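Local structure of mutual gliding motility protein C (MglC) (Myxococcus xanthus DK 1622, 7CT3) at residues M1-H6 with I28-F33; A17-V22 with G45-Y50; V79-R84 with V93-A98. The protein is a Roadblock/LC7-domain component of the polarity control system linked to gliding motility, and interacts with its paralog MglB. All blocks are in the same frame, centred on the assembly; numbering follows the deposited sequence.

Contact 1: residues M1-H6 with I28-F33; sequences MSFRTH and ISVDTF
The ring of F3 turns its edge to V30, whose CG1 lies near the ring plane 3.8 Å from CE2, while CB of D31 sits by the same rim close to CD2. The guanidinium of R4 is also used edge-on: its NE and NH1 side faces the carboxylate of D31, and one of its faces carries SE of M1, here a selenomethionine, 4.0 Å above the plane and offset toward the rim. This terminal residue is poorly ordered, so that cover is probably loose. The ring of F33 in turn receives CG of R4 at its edge.

R4 NE and R4 NH1 both bond to D31 OD1, at 2.8 Å and 2.9 Å, in a side-on salt bridge that converges on one oxygen. The strand here forms a classic beta bulge, V30 and D31 both facing V22 on the neighbouring strand 17-24. In this Roadblock/LC7 domain the contact joins the N-terminal residues leading into helix 4-13 to strand 29-34, an outermost strand of this chain's sheet.

Guanidinium and carboxylate planes stand 74° apart, and both bonds are noticeably bent. CG of R4 is anti to its backbone N (chi1 -165°), and after an extended start the chain bends at chi3 (-59°), which swings NE and NH1 round to the acid. The two nitrogens reach OD1 on its syn side, whereas T32 N donates to it from the anti side at 3.0 Å. An aspartate suits the buried position because positive groups lie near both its oxygens: OD2 is 3.4 Å from the terminal amino group M1 N, a long salt bridge to a poorly ordered residue. A phenylalanine suits position 3, where its ring also packs on V22 and on V116 of helix 102-117.

Contact 2: residues A17-V22 with G45-Y50; sequences ALACSV and GAWVEY
S21 OG and Y50 OH are joined through one water, which lies 2.8 Å from S21 OG and 2.6 Å from Y50 OH. S21 OG is also hydrogen-bonded to T32 OG1 of the adjoining strand 29-34, so this small buried hydroxyl is gripped by two partners. A tyrosine suits the helix side because its long ring carries a hydroxyl down to the water, passing A19 on the way, with A19 CB 4.3 Å from Y50 CE2.

The rest of the contact is mostly apolar. W47 lays the six-membered part of its indole over L18, whose CB stands 4.2 Å from the centroid of that ring and 28° off its normal, a CH-pi contact. W47 holds CG anti to its carbonyl carbon (chi1 -74°), which sends the indole from the helix toward the strand, and W47 CH2 comes within 3.3 Å of L18 O. A19 CB meets the same ring at its edge instead. Further along L18, CD2 reaches A46 CB at 4.0 Å; the small methyl of alanine lets the helix come close to the leucine branch here.

L18 and A19 both face A95, a classic beta bulge that turns two consecutive side chains to the helix. In the Roadblock/LC7 fold this is where helix 44-61 packs across the sheet; the axes of segments 17-22 and 45-50 come within 10.4 Å at 34°. An alanine in place of W47 would probably open a gap above L18 CB and beside A19 CB. Shape and apolar cover hold helix to strand, while the water links two hydroxyls that do not touch each other directly.

Contact 3: residues V79-R84 with V93-A98; sequences VLTVMR and VLALHA
L80 and L96 exchange a reciprocal pair of backbone hydrogen bonds, L80 N to L96 O and L96 N to L80 O, each 2.9 Å and almost straight. V82 and L94 repeat the exchange two residues on, V82 N to L94 O being the more bent at 157°. These are the hydrogen-bonded pairs of the antiparallel hairpin 79-87/90-97 of the Roadblock/LC7 sheet; the axes of segments 79-84 and 93-97 come within 4.6 Å, at 167°.

Between and beyond them lie the non-hydrogen-bonded pairs T81 with A95 and M83 with V93, where CA-H...O contacts add weaker support: T81 CA approaches L94 O to 3.1 Å.

L80, V82, L94 and L96 share one face of the sheet, and L80 and V82 pack there on F102 of helix 102-117. Branched and aliphatic residues suit it, filling the gap between sheet and helix; L80 CB meets L96 CG at 4.2 Å, and L80 CG rests on A98 CA just past the strand end. T81, M83, V93 and A95 occupy the other face, facing helix 44-61. The small side chain of A95 packs against Y50 there, and the hydroxyl of T81 is satisfied by V74 O of strand 71-75.

At the far end, the selenomethionine M83 and V93 lie side by side and point the same way. V93 has CG2 anti to its backbone N and CG1 between N and the carbonyl carbon (chi1 49°), a rotation that brings CG2 to 3.8 Å from M83 CG, with V93 CB nearer still at 3.7 Å.

Contacts 2 and 3 are buried, whereas contact 1 is only partly so, at an outermost strand of this chain's sheet. All three reach one sheet, in which 17-24 lies between 29-34 and 90-97, and 90-97 pairs with 79-87. Contacts 1 and 2 meet where V30 N lies 2.8 Å from V22 O, and contacts 2 and 3 where L18 N approaches A95 O to 2.7 Å; contacts 1 and 3 do not touch. The chemistry follows position: charges tie the chain start to strand 29-34 in contact 1, an aromatic and aliphatic interface with one water seats helix 44-61 in contact 2, and regular backbone bonding builds the hairpin of contact 3.

Contact 1: residues M1-H6 with I28-F33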
HETATM    1  N   MSE A   1     -15.394   2.534 -20.860  1.00 68.48           N
HETATM    2  CA  MSE A   1     -15.523   3.816 -21.623  1.00 69.46           C
HETATM    3  C   MSE A   1     -16.370   4.821 -20.846  1.00 62.84           C
HETATM    4  O   MSE A   1     -16.090   6.017 -20.879  1.00 63.19           O
HETATM    5  CB  MSE A   1     -16.142   3.573 -23.003  1.00 77.29           C
HETATM    6  CG  MSE A   1     -16.127   4.791 -23.899  1.00 87.26           C
HETATM    7 SE   MSE A   1     -14.287   5.429 -24.128  1.00120.68          SE
HETATM    8  CE  MSE A   1     -13.698   5.045 -25.957  1.00111.14           C
ATOM      9  N   SER A   2     -17.420   4.329 -20.177  1.00 57.19           N
ATOM     10  CA  SER A   2     -18.196   5.152 -19.262  1.00 58.24           C
ATOM     11  C   SER A   2     -17.326   5.626 -18.087  1.00 53.49           C
ATOM     12  O   SER A   2     -17.735   6.591 -17.410  1.00 60.48           O
ATOM     13  CB  SER A   2     -19.410   4.410 -18.768  1.00 58.23           C
ATOM     14  OG  SER A   2     -20.296   4.123 -19.836  1.00 66.22           O
ATOM     15  N   PHE A   3     -16.179   4.978 -17.852  1.00 50.79           N
ATOM     16  CA  PHE A   3     -15.274   5.241 -16.700  1.00 47.99           C
ATOM     17  C   PHE A   3     -14.395   6.473 -16.930  1.00 42.96           C
ATOM     18  O   PHE A   3     -13.977   7.068 -15.928  1.00 38.77           O
ATOM     19  CB  PHE A   3     -14.285   4.096 -16.458  1.00 49.18           C
ATOM     20  CG  PHE A   3     -14.885   2.722 -16.335  1.00 46.99           C
ATOM     21  CD1 PHE A   3     -15.990   2.495 -15.530  1.00 53.01           C
ATOM     22  CD2 PHE A   3     -14.316   1.646 -16.997  1.00 46.89           C
ATOM     23  CE1 PHE A   3     -16.526   1.222 -15.406  1.00 57.43           C
ATOM     24  CE2 PHE A   3     -14.855   0.375 -16.874  1.00 52.97           C
ATOM     25  CZ  PHE A   3     -15.958   0.166 -16.079  1.00 56.68           C
ATOM     26  N   ARG A   4     -14.042   6.798 -18.178  1.00 42.84           N
ATOM     27  CA  ARG A   4     -12.829   7.623 -18.429  1.00 42.93           C
ATOM     28  C   ARG A   4     -12.960   9.000 -17.772  1.00 39.68           C
ATOM     29  O   ARG A   4     -11.932   9.493 -17.279  1.00 38.33           O
ATOM     30  CB  ARG A   4     -12.477   7.775 -19.908  1.00 46.94           C
ATOM     31  CG  ARG A   4     -11.059   8.304 -20.078  1.00 48.22           C
ATOM     32  CD  ARG A   4     -10.533   8.259 -21.484  1.00 48.58           C
ATOM     33  NE  ARG A   4     -10.512   6.912 -22.027  1.00 48.21           N
ATOM     34  CZ  ARG A   4     -10.339   6.635 -23.314  1.00 50.85           C
ATOM     35  NH1 ARG A   4     -10.335   5.380 -23.733  1.00 51.39           N
ATOM     36  NH2 ARG A   4     -10.176   7.616 -24.182  1.00 52.00           N
ATOM     37  N   THR A   5     -14.153   9.600 -17.759  1.00 39.23           N
ATOM     38  CA  THR A   5     -14.402  10.919 -17.108  1.00 41.39           C
ATOM     39  C   THR A   5     -13.950  10.859 -15.640  1.00 37.34           C
ATOM     40  O   THR A   5     -13.345  11.845 -15.161  1.00 38.00           O
ATOM     41  CB  THR A   5     -15.867  11.355 -17.253  1.00 43.48           C
ATOM     42  OG1 THR A   5     -15.931  12.707 -16.805  1.00 46.91           O
ATOM     43  CG2 THR A   5     -16.847  10.509 -16.470  1.00 44.31           C
ATOM     44  N   HIS A   6     -14.211   9.743 -14.955  1.00 33.28           N
ATOM     45  CA  HIS A   6     -13.842   9.536 -13.527  1.00 34.76           C
ATOM     46  C   HIS A   6     -12.320   9.391 -13.402  1.00 32.59           C
ATOM     47  O   HIS A   6     -11.755   9.978 -12.465  1.00 30.77           O
ATOM     48  CB  HIS A   6     -14.592   8.334 -12.943  1.00 36.09           C
ATOM     49  CG  HIS A   6     -16.074   8.463 -13.031  1.00 37.86           C
ATOM     50  ND1 HIS A   6     -16.745   9.571 -12.554  1.00 36.20           N
ATOM     51  CD2 HIS A   6     -17.015   7.636 -13.535  1.00 40.25           C
ATOM     52  CE1 HIS A   6     -18.036   9.423 -12.761  1.00 37.91           C
ATOM     53  NE2 HIS A   6     -18.230   8.244 -13.362  1.00 38.64           N
ATOM     54  N   ILE A  28      -5.912  -7.856 -18.240  1.00 34.52           N
ATOM     55  CA  ILE A  28      -6.253  -7.021 -19.432  1.00 35.28           C
ATOM     56  C   ILE A  28      -6.756  -5.660 -18.941  1.00 32.91           C
ATOM     57  O   ILE A  28      -7.769  -5.637 -18.215  1.00 32.48           O
ATOM     58  CB  ILE A  28      -7.277  -7.740 -20.332  1.00 37.81           C
ATOM     59  CG1 ILE A  28      -6.725  -9.064 -20.871  1.00 42.61           C
ATOM     60  CG2 ILE A  28      -7.757  -6.824 -21.452  1.00 37.76           C
ATOM     61  CD1 ILE A  28      -5.350  -8.956 -21.494  1.00 45.70           C
ATOM     62  N   SER A  29      -6.062  -4.580 -19.318  1.00 32.58           N
ATOM     63  CA  SER A  29      -6.475  -3.180 -19.036  1.00 32.99           C
ATOM     64  C   SER A  29      -7.760  -2.879 -19.813  1.00 31.08           C
ATOM     65  O   SER A  29      -7.882  -3.315 -20.980  1.00 28.67           O
ATOM     66  CB  SER A  29      -5.383  -2.181 -19.337  1.00 37.71           C
ATOM     67  OG  SER A  29      -4.910  -2.323 -20.667  1.00 51.28           O
ATOM     68  N   VAL A  30      -8.695  -2.194 -19.161  1.00 30.41           N
ATOM     69  CA  VAL A  30     -10.042  -1.854 -19.702  1.00 34.28           C
ATOM     70  C   VAL A  30     -10.032  -0.399 -20.180  1.00 32.28           C
ATOM     71  O   VAL A  30     -10.491  -0.144 -21.287  1.00 32.53           O
ATOM     72  CB  VAL A  30     -11.126  -2.084 -18.634  1.00 36.64           C
ATOM     73  CG1 VAL A  30     -12.493  -1.632 -19.113  1.00 39.15           C
ATOM     74  CG2 VAL A  30     -11.167  -3.536 -18.188  1.00 39.61           C
ATOM     75  N   ASP A  31      -9.561   0.527 -19.348  1.00 31.63           N
ATOM     76  CA  ASP A  31      -9.575   1.978 -19.665  1.00 33.74           C
ATOM     77  C   ASP A  31      -8.485   2.668 -18.844  1.00 30.82           C
ATOM     78  O   ASP A  31      -8.081   2.117 -17.804  1.00 27.31           O
ATOM     79  CB  ASP A  31     -10.961   2.589 -19.429  1.00 34.01           C
ATOM     80  CG  ASP A  31     -11.294   3.763 -20.341  1.00 39.73           C
ATOM     81  OD1 ASP A  31     -10.375   4.258 -21.031  1.00 42.69           O
ATOM     82  OD2 ASP A  31     -12.476   4.168 -20.365  1.00 46.47           O
ATOM     83  N   THR A  32      -8.010   3.817 -19.322  1.00 30.51           N
ATOM     84  CA  THR A  32      -6.985   4.639 -18.635  1.00 30.18           C
ATOM     85  C   THR A  32      -7.212   6.114 -18.951  1.00 31.23           C
ATOM     86  O   THR A  32      -7.881   6.426 -19.970  1.00 30.33           O
ATOM     87  CB  THR A  32      -5.556   4.216 -19.014  1.00 32.21           C
ATOM     88  OG1 THR A  32      -4.684   4.630 -17.963  1.00 32.75           O
ATOM     89  CG2 THR A  32      -5.068   4.805 -20.320  1.00 33.33           C
ATOM     90  N   PHE A  33      -6.676   6.973 -18.087  1.00 30.46           N
ATOM     91  CA  PHE A  33      -6.349   8.386 -18.392  1.00 31.58           C
ATOM     92  C   PHE A  33      -4.925   8.656 -17.897  1.00 31.39           C
ATOM     93  O   PHE A  33      -4.674   8.441 -16.701  1.00 32.45           O
ATOM     94  CB  PHE A  33      -7.355   9.347 -17.761  1.00 32.00           C
ATOM     95  CG  PHE A  33      -7.139  10.765 -18.215  1.00 33.76           C
ATOM     96  CD1 PHE A  33      -6.215  11.578 -17.577  1.00 34.57           C
ATOM     97  CD2 PHE A  33      -7.798  11.258 -19.332  1.00 36.75           C
ATOM     98  CE1 PHE A  33      -5.987  12.872 -18.020  1.00 37.74           C
ATOM     99  CE2 PHE A  33      -7.574  12.555 -19.769  1.00 36.79           C
ATOM    100  CZ  PHE A  33      -6.667  13.357 -19.114  1.00 38.46           C
TER

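Contact 2: residues A17-V22 with G45-Y50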
ATOM      1  N   ALA A  17       0.208  12.633 -10.332  1.00 35.38           N
ATOM      2  CA  ALA A  17      -0.515  11.468 -10.899  1.00 34.14           C
ATOM      3  C   ALA A  17       0.031  11.163 -12.299  1.00 34.96           C
ATOM      4  O   ALA A  17       0.075  12.089 -13.128  1.00 38.43           O
ATOM      5  CB  ALA A  17      -2.001  11.728 -10.938  1.00 35.42           C
ATOM      6  N   LEU A  18       0.438   9.914 -12.537  1.00 31.51           N
ATOM      7  CA  LEU A  18       0.912   9.413 -13.857  1.00 34.40           C
ATOM      8  C   LEU A  18      -0.301   8.956 -14.671  1.00 32.69           C
ATOM      9  O   LEU A  18      -0.393   9.290 -15.862  1.00 32.24           O
ATOM     10  CB  LEU A  18       1.872   8.238 -13.647  1.00 35.33           C
ATOM     11  CG  LEU A  18       3.341   8.575 -13.397  1.00 44.34           C
ATOM     12  CD1 LEU A  18       3.500   9.824 -12.549  1.00 51.04           C
ATOM     13  CD2 LEU A  18       4.052   7.401 -12.748  1.00 48.14           C
ATOM     14  N   ALA A  19      -1.183   8.185 -14.041  1.00 30.69           N
ATOM     15  CA  ALA A  19      -2.285   7.473 -14.715  1.00 30.96           C
ATOM     16  C   ALA A  19      -3.299   6.994 -13.680  1.00 28.45           C
ATOM     17  O   ALA A  19      -2.898   6.698 -12.532  1.00 28.66           O
ATOM     18  CB  ALA A  19      -1.732   6.309 -15.503  1.00 32.50           C
ATOM     19  N   CYS A  20      -4.558   6.909 -14.094  1.00 24.64           N
ATOM     20  CA  CYS A  20      -5.633   6.194 -13.369  1.00 25.90           C
ATOM     21  C   CYS A  20      -6.308   5.247 -14.361  1.00 27.04           C
ATOM     22  O   CYS A  20      -6.673   5.705 -15.458  1.00 28.79           O
ATOM     23  CB  CYS A  20      -6.621   7.161 -12.742  1.00 26.47           C
ATOM     24  SG  CYS A  20      -7.691   6.366 -11.519  1.00 31.50           S
ATOM     25  N   SER A  21      -6.407   3.967 -14.008  1.00 25.44           N
ATOM     26  CA  SER A  21      -6.806   2.889 -14.944  1.00 26.47           C
ATOM     27  C   SER A  21      -7.775   1.930 -14.263  1.00 25.17           C
ATOM     28  O   SER A  21      -7.728   1.813 -13.031  1.00 26.76           O
ATOM     29  CB  SER A  21      -5.598   2.161 -15.453  1.00 27.66           C
ATOM     30  OG  SER A  21      -4.624   3.081 -15.921  1.00 30.11           O
ATOM     31  N   VAL A  22      -8.612   1.272 -15.064  1.00 28.75           N
ATOM     32  CA  VAL A  22      -9.347   0.041 -14.658  1.00 27.12           C
ATOM     33  C   VAL A  22      -8.669  -1.143 -15.341  1.00 27.97           C
ATOM     34  O   VAL A  22      -8.445  -1.140 -16.551  1.00 26.74           O
ATOM     35  CB  VAL A  22     -10.850   0.144 -14.970  1.00 29.31           C
ATOM     36  CG1 VAL A  22     -11.583  -1.148 -14.648  1.00 33.63           C
ATOM     37  CG2 VAL A  22     -11.481   1.312 -14.226  1.00 31.74           C
ATOM     38  N   GLY A  45      11.759   8.029 -15.957  1.00 34.52           N
ATOM     39  CA  GLY A  45      12.245   7.093 -14.929  1.00 36.02           C
ATOM     40  C   GLY A  45      11.090   6.445 -14.187  1.00 32.31           C
ATOM     41  O   GLY A  45      11.152   5.226 -13.952  1.00 33.32           O
ATOM     42  N   ALA A  46      10.063   7.232 -13.855  1.00 33.79           N
ATOM     43  CA  ALA A  46       8.820   6.774 -13.191  1.00 33.34           C
ATOM     44  C   ALA A  46       8.046   5.824 -14.115  1.00 31.97           C
ATOM     45  O   ALA A  46       7.592   4.786 -13.628  1.00 30.72           O
ATOM     46  CB  ALA A  46       7.976   7.955 -12.790  1.00 36.47           C
ATOM     47  N   TRP A  47       7.902   6.160 -15.401  1.00 32.66           N
ATOM     48  CA  TRP A  47       7.183   5.306 -16.387  1.00 31.31           C
ATOM     49  C   TRP A  47       7.855   3.932 -16.471  1.00 28.70           C
ATOM     50  O   TRP A  47       7.132   2.930 -16.558  1.00 28.76           O
ATOM     51  CB  TRP A  47       7.102   5.985 -17.757  1.00 34.90           C
ATOM     52  CG  TRP A  47       6.119   7.115 -17.788  1.00 38.53           C
ATOM     53  CD1 TRP A  47       6.390   8.440 -17.968  1.00 43.23           C
ATOM     54  CD2 TRP A  47       4.699   7.018 -17.594  1.00 37.48           C
ATOM     55  NE1 TRP A  47       5.234   9.171 -17.916  1.00 45.13           N
ATOM     56  CE2 TRP A  47       4.181   8.327 -17.688  1.00 41.77           C
ATOM     57  CE3 TRP A  47       3.818   5.955 -17.368  1.00 40.65           C
ATOM     58  CZ2 TRP A  47       2.819   8.598 -17.555  1.00 45.65           C
ATOM     59  CZ3 TRP A  47       2.473   6.224 -17.242  1.00 43.84           C
ATOM     60  CH2 TRP A  47       1.984   7.527 -17.333  1.00 46.19           C
ATOM     61  N   VAL A  48       9.188   3.892 -16.449  1.00 28.57           N
ATOM     62  CA  VAL A  48       9.981   2.630 -16.471  1.00 29.93           C
ATOM     63  C   VAL A  48       9.598   1.790 -15.245  1.00 28.94           C
ATOM     64  O   VAL A  48       9.255   0.614 -15.426  1.00 29.01           O
ATOM     65  CB  VAL A  48      11.492   2.915 -16.534  1.00 31.14           C
ATOM     66  CG1 VAL A  48      12.334   1.695 -16.188  1.00 31.38           C
ATOM     67  CG2 VAL A  48      11.885   3.461 -17.897  1.00 31.71           C
ATOM     68  N   GLU A  49       9.634   2.374 -14.043  1.00 29.68           N
ATOM     69  CA  GLU A  49       9.319   1.640 -12.789  1.00 28.94           C
ATOM     70  C   GLU A  49       7.847   1.220 -12.796  1.00 28.49           C
ATOM     71  O   GLU A  49       7.573   0.071 -12.393  1.00 31.30           O
ATOM     72  CB  GLU A  49       9.697   2.463 -11.559  1.00 30.11           C
ATOM     73  CG  GLU A  49      11.198   2.631 -11.430  1.00 33.05           C
ATOM     74  CD  GLU A  49      11.704   2.956 -10.041  1.00 35.60           C
ATOM     75  OE1 GLU A  49      10.872   3.196  -9.150  1.00 40.40           O
ATOM     76  OE2 GLU A  49      12.933   2.971  -9.859  1.00 43.08           O
ATOM     77  N   TYR A  50       6.936   2.071 -13.277  1.00 29.36           N
ATOM     78  CA  TYR A  50       5.489   1.737 -13.354  1.00 30.22           C
ATOM     79  C   TYR A  50       5.294   0.485 -14.223  1.00 30.29           C
ATOM     80  O   TYR A  50       4.591  -0.447 -13.790  1.00 30.69           O
ATOM     81  CB  TYR A  50       4.660   2.925 -13.846  1.00 32.17           C
ATOM     82  CG  TYR A  50       3.171   2.681 -13.848  1.00 33.13           C
ATOM     83  CD1 TYR A  50       2.569   1.875 -12.892  1.00 34.54           C
ATOM     84  CD2 TYR A  50       2.355   3.260 -14.807  1.00 36.95           C
ATOM     85  CE1 TYR A  50       1.203   1.640 -12.896  1.00 35.78           C
ATOM     86  CE2 TYR A  50       0.986   3.039 -14.821  1.00 38.35           C
ATOM     87  CZ  TYR A  50       0.409   2.226 -13.864  1.00 36.39           C
ATOM     88  OH  TYR A  50      -0.937   1.998 -13.867  1.00 42.23           O
TER
HETATM   89  O   HOH W   1      -3.021   3.507 -13.702  1.00 39.60           O

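Contact 3: residues V79-R84 with V93-A98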
ATOM      1  N   VAL A  79       7.708   5.453  -7.907  1.00 27.55           N
ATOM      2  CA  VAL A  79       6.254   5.354  -8.230  1.00 28.09           C
ATOM      3  C   VAL A  79       5.506   4.788  -7.029  1.00 25.01           C
ATOM      4  O   VAL A  79       5.971   3.785  -6.459  1.00 26.43           O
ATOM      5  CB  VAL A  79       5.988   4.494  -9.477  1.00 31.76           C
ATOM      6  CG1 VAL A  79       4.499   4.396  -9.782  1.00 32.36           C
ATOM      7  CG2 VAL A  79       6.748   5.007 -10.685  1.00 34.53           C
ATOM      8  N   LEU A  80       4.384   5.421  -6.693  1.00 23.43           N
ATOM      9  CA  LEU A  80       3.421   4.944  -5.674  1.00 23.25           C
ATOM     10  C   LEU A  80       2.137   4.546  -6.398  1.00 22.64           C
ATOM     11  O   LEU A  80       1.791   5.203  -7.402  1.00 24.68           O
ATOM     12  CB  LEU A  80       3.156   6.054  -4.656  1.00 24.21           C
ATOM     13  CG  LEU A  80       4.387   6.806  -4.158  1.00 27.18           C
ATOM     14  CD1 LEU A  80       3.982   7.912  -3.200  1.00 30.07           C
ATOM     15  CD2 LEU A  80       5.384   5.865  -3.495  1.00 27.29           C
ATOM     16  N   THR A  81       1.468   3.501  -5.920  1.00 23.04           N
ATOM     17  CA  THR A  81       0.165   3.056  -6.464  1.00 24.04           C
ATOM     18  C   THR A  81      -0.840   2.926  -5.324  1.00 23.02           C
ATOM     19  O   THR A  81      -0.425   2.682  -4.170  1.00 25.37           O
ATOM     20  CB  THR A  81       0.278   1.765  -7.281  1.00 25.77           C
ATOM     21  OG1 THR A  81       0.631   0.696  -6.404  1.00 26.91           O
ATOM     22  CG2 THR A  81       1.278   1.886  -8.412  1.00 28.24           C
ATOM     23  N   VAL A  82      -2.107   3.127  -5.666  1.00 22.77           N
ATOM     24  CA  VAL A  82      -3.290   2.890  -4.797  1.00 24.38           C
ATOM     25  C   VAL A  82      -4.298   2.141  -5.652  1.00 22.97           C
ATOM     26  O   VAL A  82      -4.567   2.565  -6.776  1.00 23.79           O
ATOM     27  CB  VAL A  82      -3.906   4.204  -4.282  1.00 28.99           C
ATOM     28  CG1 VAL A  82      -4.940   3.928  -3.205  1.00 33.72           C
ATOM     29  CG2 VAL A  82      -2.855   5.181  -3.795  1.00 31.94           C
HETATM   30  N   MSE A  83      -4.852   1.058  -5.101  1.00 22.60           N
HETATM   31  CA  MSE A  83      -5.798   0.228  -5.824  1.00 23.27           C
HETATM   32  C   MSE A  83      -7.009  -0.061  -4.945  1.00 21.98           C
HETATM   33  O   MSE A  83      -6.859  -0.281  -3.744  1.00 22.75           O
HETATM   34  CB  MSE A  83      -5.132  -1.084  -6.240  1.00 25.18           C
HETATM   35  CG  MSE A  83      -4.015  -0.910  -7.227  1.00 28.17           C
HETATM   36 SE   MSE A  83      -3.101  -2.605  -7.470  1.00 31.18          SE
HETATM   37  CE  MSE A  83      -1.809  -2.636  -5.995  1.00 33.19           C
ATOM     38  N   ARG A  84      -8.191  -0.068  -5.577  1.00 22.92           N
ATOM     39  CA  ARG A  84      -9.443  -0.433  -4.931  1.00 23.19           C
ATOM     40  C   ARG A  84     -10.253  -1.342  -5.860  1.00 23.52           C
ATOM     41  O   ARG A  84     -10.067  -1.266  -7.091  1.00 23.36           O
ATOM     42  CB  ARG A  84     -10.271   0.808  -4.580  1.00 24.43           C
ATOM     43  CG  ARG A  84      -9.688   1.638  -3.447  1.00 25.63           C
ATOM     44  CD  ARG A  84     -10.614   2.740  -2.970  1.00 28.27           C
ATOM     45  NE  ARG A  84     -10.120   3.208  -1.687  1.00 30.62           N
ATOM     46  CZ  ARG A  84     -10.565   2.822  -0.494  1.00 29.34           C
ATOM     47  NH1 ARG A  84     -11.590   1.994  -0.378  1.00 30.59           N
ATOM     48  NH2 ARG A  84      -9.993   3.301   0.591  1.00 31.56           N
ATOM     49  N   VAL A  93      -6.744   1.457 -10.398  1.00 25.46           N
ATOM     50  CA  VAL A  93      -5.332   1.713  -9.982  1.00 26.93           C
ATOM     51  C   VAL A  93      -4.964   3.159 -10.320  1.00 26.12           C
ATOM     52  O   VAL A  93      -5.142   3.576 -11.476  1.00 28.99           O
ATOM     53  CB  VAL A  93      -4.334   0.705 -10.589  1.00 30.30           C
ATOM     54  CG1 VAL A  93      -4.509   0.526 -12.083  1.00 33.81           C
ATOM     55  CG2 VAL A  93      -2.892   1.069 -10.260  1.00 29.64           C
ATOM     56  N   LEU A  94      -4.477   3.886  -9.313  1.00 22.82           N
ATOM     57  CA  LEU A  94      -3.828   5.206  -9.456  1.00 24.37           C
ATOM     58  C   LEU A  94      -2.322   5.023  -9.268  1.00 23.66           C
ATOM     59  O   LEU A  94      -1.917   4.424  -8.251  1.00 23.79           O
ATOM     60  CB  LEU A  94      -4.408   6.162  -8.412  1.00 25.73           C
ATOM     61  CG  LEU A  94      -3.677   7.494  -8.258  1.00 26.79           C
ATOM     62  CD1 LEU A  94      -3.720   8.296  -9.551  1.00 28.01           C
ATOM     63  CD2 LEU A  94      -4.275   8.289  -7.108  1.00 28.79           C
ATOM     64  N   ALA A  95      -1.535   5.496 -10.231  1.00 23.98           N
ATOM     65  CA  ALA A  95      -0.060   5.570 -10.150  1.00 26.16           C
ATOM     66  C   ALA A  95       0.323   7.045 -10.076  1.00 26.88           C
ATOM     67  O   ALA A  95      -0.209   7.831 -10.887  1.00 26.29           O
ATOM     68  CB  ALA A  95       0.576   4.893 -11.337  1.00 28.45           C
ATOM     69  N   LEU A  96       1.188   7.411  -9.131  1.00 25.86           N
ATOM     70  CA  LEU A  96       1.733   8.787  -9.067  1.00 29.93           C
ATOM     71  C   LEU A  96       3.242   8.734  -8.819  1.00 28.00           C
ATOM     72  O   LEU A  96       3.730   7.721  -8.296  1.00 29.50           O
ATOM     73  CB  LEU A  96       0.975   9.599  -8.009  1.00 33.54           C
ATOM     74  CG  LEU A  96       0.959   9.058  -6.581  1.00 33.75           C
ATOM     75  CD1 LEU A  96       0.949  10.200  -5.585  1.00 39.05           C
ATOM     76  CD2 LEU A  96      -0.242   8.157  -6.339  1.00 34.18           C
ATOM     77  N   HIS A  97       3.955   9.779  -9.242  1.00 28.66           N
ATOM     78  CA  HIS A  97       5.393   9.991  -8.939  1.00 32.16           C
ATOM     79  C   HIS A  97       5.558  10.016  -7.414  1.00 30.77           C
ATOM     80  O   HIS A  97       4.629  10.490  -6.739  1.00 34.40           O
ATOM     81  CB  HIS A  97       5.887  11.276  -9.623  1.00 35.54           C
ATOM     82  CG  HIS A  97       7.361  11.459  -9.535  1.00 40.68           C
ATOM     83  ND1 HIS A  97       7.970  11.993  -8.419  1.00 44.59           N
ATOM     84  CD2 HIS A  97       8.347  11.185 -10.415  1.00 43.91           C
ATOM     85  CE1 HIS A  97       9.273  12.034  -8.611  1.00 46.17           C
ATOM     86  NE2 HIS A  97       9.528  11.549  -9.829  1.00 48.24           N
ATOM     87  N   ALA A  98       6.688   9.526  -6.898  1.00 35.89           N
ATOM     88  CA  ALA A  98       6.979   9.392  -5.447  1.00 37.52           C
ATOM     89  C   ALA A  98       6.957  10.757  -4.743  1.00 39.12           C
ATOM     90  O   ALA A  98       6.767  10.769  -3.517  1.00 39.35           O
ATOM     91  CB  ALA A  98       8.311   8.709  -5.245  1.00 41.57           C
TER